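Local coordinates for protein maleylacetate reductase (Agrobacterium tumefaciens, PDB 3HL0) that reduces maleylacetate to 3-oxoadipate with NADH, probably in gamma-resorcylate breakdown, as a member of the iron-containing alcohol dehydrogenase family, at residues M237-G249 against T258-V270. Residues are numbered along the deposited sequence; the frame is centred on the assembly and turned at random. Where two conformers were deposited one is given.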
# COMPACT_ATOMS: atom_id res chain seq x y z
N MSE A 237 13.67 -12.30 18.54
CA MSE A 237 13.23 -10.93 18.74
C MSE A 237 12.42 -10.84 20.06
O MSE A 237 12.32 -11.83 20.83
CB MSE A 237 12.39 -10.51 17.53
CG MSE A 237 13.13 -10.60 16.19
SE MSE A 237 14.60 -9.37 15.96
CE MSE A 237 16.09 -10.53 16.52
N SER A 238 11.88 -9.67 20.37
CA SER A 238 11.28 -9.46 21.68
C SER A 238 10.17 -8.42 21.54
O SER A 238 9.46 -8.44 20.52
CB SER A 238 12.37 -9.11 22.72
OG SER A 238 11.75 -9.02 24.01
N LEU A 239 10.08 -7.50 22.49
CA LEU A 239 8.97 -6.57 22.57
C LEU A 239 8.67 -5.85 21.24
O LEU A 239 7.51 -5.73 20.82
CB LEU A 239 9.27 -5.53 23.65
CG LEU A 239 8.35 -4.30 23.68
CD1 LEU A 239 6.92 -4.72 24.01
CD2 LEU A 239 8.90 -3.27 24.68
N HIS A 240 9.71 -5.35 20.58
CA HIS A 240 9.41 -4.56 19.40
C HIS A 240 8.67 -5.36 18.35
O HIS A 240 7.63 -4.91 17.84
CB HIS A 240 10.66 -3.91 18.80
CG HIS A 240 10.36 -3.19 17.52
ND1 HIS A 240 9.84 -1.91 17.48
CD2 HIS A 240 10.39 -3.64 16.25
CE1 HIS A 240 9.61 -1.59 16.21
NE2 HIS A 240 9.92 -2.63 15.45
N HIS A 241 9.21 -6.51 17.99
CA HIS A 241 8.55 -7.27 16.89
C HIS A 241 7.20 -7.84 17.36
O HIS A 241 6.28 -7.90 16.57
CB HIS A 241 9.51 -8.34 16.32
CG HIS A 241 10.69 -7.77 15.59
ND1 HIS A 241 11.74 -7.16 16.25
CD2 HIS A 241 10.98 -7.71 14.27
CE1 HIS A 241 12.63 -6.74 15.35
NE2 HIS A 241 12.19 -7.05 14.14
N LYS A 242 7.10 -8.27 18.62
CA LYS A 242 5.81 -8.78 19.14
C LYS A 242 4.73 -7.71 19.11
O LYS A 242 3.62 -7.96 18.63
CB LYS A 242 6.00 -9.33 20.54
CG LYS A 242 6.88 -10.60 20.55
CD LYS A 242 6.08 -11.84 20.16
CE LYS A 242 6.77 -13.12 20.62
NZ LYS A 242 7.95 -13.46 19.76
N LEU A 243 5.08 -6.51 19.56
CA LEU A 243 4.11 -5.41 19.60
C LEU A 243 3.70 -5.01 18.19
O LEU A 243 2.52 -4.72 17.96
CB LEU A 243 4.64 -4.24 20.42
CG LEU A 243 3.69 -3.07 20.67
CD1 LEU A 243 2.47 -3.63 21.47
CD2 LEU A 243 4.42 -1.99 21.46
N CYS A 244 4.64 -4.97 17.24
CA CYS A 244 4.27 -4.60 15.88
C CYS A 244 3.32 -5.65 15.30
O CYS A 244 2.35 -5.31 14.61
CB CYS A 244 5.49 -4.51 14.96
SG CYS A 244 6.54 -3.08 15.27
N HIS A 245 3.58 -6.91 15.60
CA HIS A 245 2.70 -7.97 15.11
C HIS A 245 1.30 -7.84 15.73
O HIS A 245 0.30 -8.00 15.02
CB HIS A 245 3.30 -9.35 15.37
CG HIS A 245 2.48 -10.49 14.83
ND1 HIS A 245 1.54 -11.15 15.60
CD2 HIS A 245 2.47 -11.08 13.62
CE1 HIS A 245 0.97 -12.10 14.86
NE2 HIS A 245 1.51 -12.07 13.66
N THR A 246 1.22 -7.54 17.02
CA THR A 246 -0.08 -7.37 17.70
C THR A 246 -0.86 -6.21 17.11
O THR A 246 -2.03 -6.35 16.74
CB THR A 246 0.11 -7.10 19.20
OG1 THR A 246 0.70 -8.26 19.77
CG2 THR A 246 -1.21 -6.77 19.87
N LEU A 247 -0.23 -5.04 17.02
CA LEU A 247 -0.94 -3.88 16.47
C LEU A 247 -1.25 -4.06 15.01
O LEU A 247 -2.35 -3.70 14.53
CB LEU A 247 -0.06 -2.63 16.62
CG LEU A 247 -0.31 -1.68 17.77
CD1 LEU A 247 -0.26 -2.37 19.13
CD2 LEU A 247 0.70 -0.54 17.68
N GLY A 248 -0.27 -4.57 14.27
CA GLY A 248 -0.41 -4.79 12.84
C GLY A 248 -1.56 -5.70 12.53
O GLY A 248 -2.41 -5.38 11.69
N GLY A 249 -1.62 -6.82 13.24
CA GLY A 249 -2.66 -7.80 13.08
C GLY A 249 -4.06 -7.41 13.52
O GLY A 249 -5.03 -7.76 12.84
N THR A 258 4.46 0.91 10.92
CA THR A 258 4.26 0.51 12.34
C THR A 258 5.62 0.33 13.04
O THR A 258 5.84 0.84 14.13
CB THR A 258 3.44 -0.77 12.43
OG1 THR A 258 2.15 -0.52 11.84
CG2 THR A 258 3.21 -1.16 13.89
N HIS A 259 6.54 -0.32 12.33
CA HIS A 259 7.92 -0.46 12.85
C HIS A 259 8.60 0.87 13.03
O HIS A 259 9.19 1.12 14.05
CB HIS A 259 8.76 -1.29 11.91
CG HIS A 259 8.54 -2.74 12.06
ND1 HIS A 259 9.32 -3.53 12.87
CD2 HIS A 259 7.57 -3.55 11.55
CE1 HIS A 259 8.84 -4.77 12.85
NE2 HIS A 259 7.78 -4.80 12.06
N ALA A 260 8.44 1.78 12.06
CA ALA A 260 9.09 3.06 12.18
C ALA A 260 8.57 3.88 13.35
O ALA A 260 9.34 4.49 14.07
CB ALA A 260 8.88 3.88 10.86
N VAL A 261 7.25 3.86 13.52
CA VAL A 261 6.66 4.61 14.63
C VAL A 261 7.04 4.07 16.02
O VAL A 261 7.37 4.85 16.93
CB VAL A 261 5.14 4.68 14.48
CG1 VAL A 261 4.50 5.34 15.73
CG2 VAL A 261 4.81 5.54 13.26
N LEU A 262 6.98 2.74 16.15
CA LEU A 262 7.18 2.12 17.48
C LEU A 262 8.65 2.06 17.88
O LEU A 262 8.92 2.08 19.08
CB LEU A 262 6.56 0.71 17.53
CG LEU A 262 5.01 0.72 17.62
CD1 LEU A 262 4.53 -0.72 17.55
CD2 LEU A 262 4.56 1.37 18.87
N LEU A 263 9.55 1.91 16.91
CA LEU A 263 10.97 1.53 17.24
C LEU A 263 11.63 2.42 18.33
O LEU A 263 12.24 1.89 19.27
CB LEU A 263 11.83 1.42 15.98
CG LEU A 263 13.22 0.82 16.28
CD1 LEU A 263 13.19 -0.59 16.86
CD2 LEU A 263 14.02 0.94 14.99
N PRO A 264 11.46 3.75 18.29
CA PRO A 264 12.14 4.55 19.33
C PRO A 264 11.60 4.23 20.75
O PRO A 264 12.36 4.31 21.70
CB PRO A 264 11.82 6.00 18.95
CG PRO A 264 11.60 5.94 17.44
CD PRO A 264 10.89 4.60 17.22
N HIS A 265 10.32 3.91 20.84
CA HIS A 265 9.64 3.66 22.11
C HIS A 265 9.90 2.29 22.64
O HIS A 265 10.05 2.15 23.85
CB HIS A 265 8.14 3.88 21.89
CG HIS A 265 7.86 5.24 21.36
ND1 HIS A 265 7.92 6.36 22.16
CD2 HIS A 265 7.60 5.67 20.10
CE1 HIS A 265 7.70 7.43 21.40
NE2 HIS A 265 7.49 7.04 20.16
N THR A 266 9.95 1.29 21.76
CA THR A 266 10.20 -0.08 22.21
C THR A 266 11.67 -0.18 22.63
O THR A 266 11.98 -0.82 23.66
CB THR A 266 9.84 -1.12 21.13
OG1 THR A 266 10.55 -0.78 19.93
CG2 THR A 266 8.32 -1.08 20.88
N ILE A 267 12.55 0.45 21.86
CA ILE A 267 13.97 0.45 22.28
C ILE A 267 14.16 1.23 23.57
O ILE A 267 14.83 0.72 24.48
CB ILE A 267 14.86 0.97 21.15
CG1 ILE A 267 14.79 0.00 19.97
CG2 ILE A 267 16.31 1.13 21.62
CD1 ILE A 267 15.18 -1.45 20.28
N ALA A 268 13.53 2.41 23.72
CA ALA A 268 13.60 3.12 25.00
C ALA A 268 13.10 2.29 26.18
O ALA A 268 13.68 2.41 27.30
CB ALA A 268 12.82 4.47 24.94
N TYR A 269 12.06 1.49 25.99
CA TYR A 269 11.52 0.64 27.07
C TYR A 269 12.62 -0.33 27.51
O TYR A 269 12.91 -0.44 28.71
CB TYR A 269 10.34 -0.16 26.56
CG TYR A 269 9.62 -1.03 27.55
CD1 TYR A 269 8.43 -0.57 28.16
CD2 TYR A 269 10.03 -2.34 27.81
CE1 TYR A 269 7.68 -1.40 29.04
CE2 TYR A 269 9.31 -3.19 28.71
CZ TYR A 269 8.13 -2.69 29.31
OH TYR A 269 7.40 -3.46 30.20
N VAL A 270 13.28 -1.00 26.54
CA VAL A 270 14.30 -2.01 26.89
C VAL A 270 15.58 -1.37 27.40
O VAL A 270 16.26 -1.94 28.26
CB VAL A 270 14.57 -2.96 25.69
CG1 VAL A 270 15.65 -4.03 26.04
CG2 VAL A 270 13.22 -3.62 25.33
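Helices 239-249 and 258-270, consecutive in the chain, come together at H240 and T266 and run roughly antiparallel, their axes 139° apart and 9.5 Å from each other at closest approach. H240 carries the contact, its side chain set as a knob among H259, L262, L263 and T266. With CG anti to the backbone N (chi1 175°), its imidazole reaches straight across to the second helix, where both nitrogens find a partner, T266 firmly and H259 only weakly. ND1 lies 2.8 Å from T266 OG1 in a hydrogen bond whose donor may be either group, while H259 ND1 donates a weak, bent bond of 2.8 Å to H240 NE2. CD1 of L263 sits over one face of the H240 ring in a CH-pi contact, 3.8 Å from the ring centroid.

H259 has its own partner in C244, whose SG stands almost directly above the ring, 3.6 Å from its centroid and 5° off the normal. The H259 edge points at the face of H241 in an offset edge-to-face pair, and H241 ND1 and NE2 are hydrogen-bonded to E179 OE1 and H176 ND1, respectively, of helix 163-180. Further along, the packing is mainly apolar: L262 enters a hole formed by H240, L243, C244 and L247, its CD1 3.8 Å from L247 CD2. At the other end L239 CD2 packs 3.5 Å from Y269 CD2.

Both segments belong to the helical C-terminal part typical of this family, and the side chain of H259 comes within about 7 Å of the bound NAD. With a hydrogen bond at ND1, a weaker one at NE2 and L263 over one face, the H240 ring is limited in its rotation, and H259 lies beside it under the sulfur of C244, close to the cofactor.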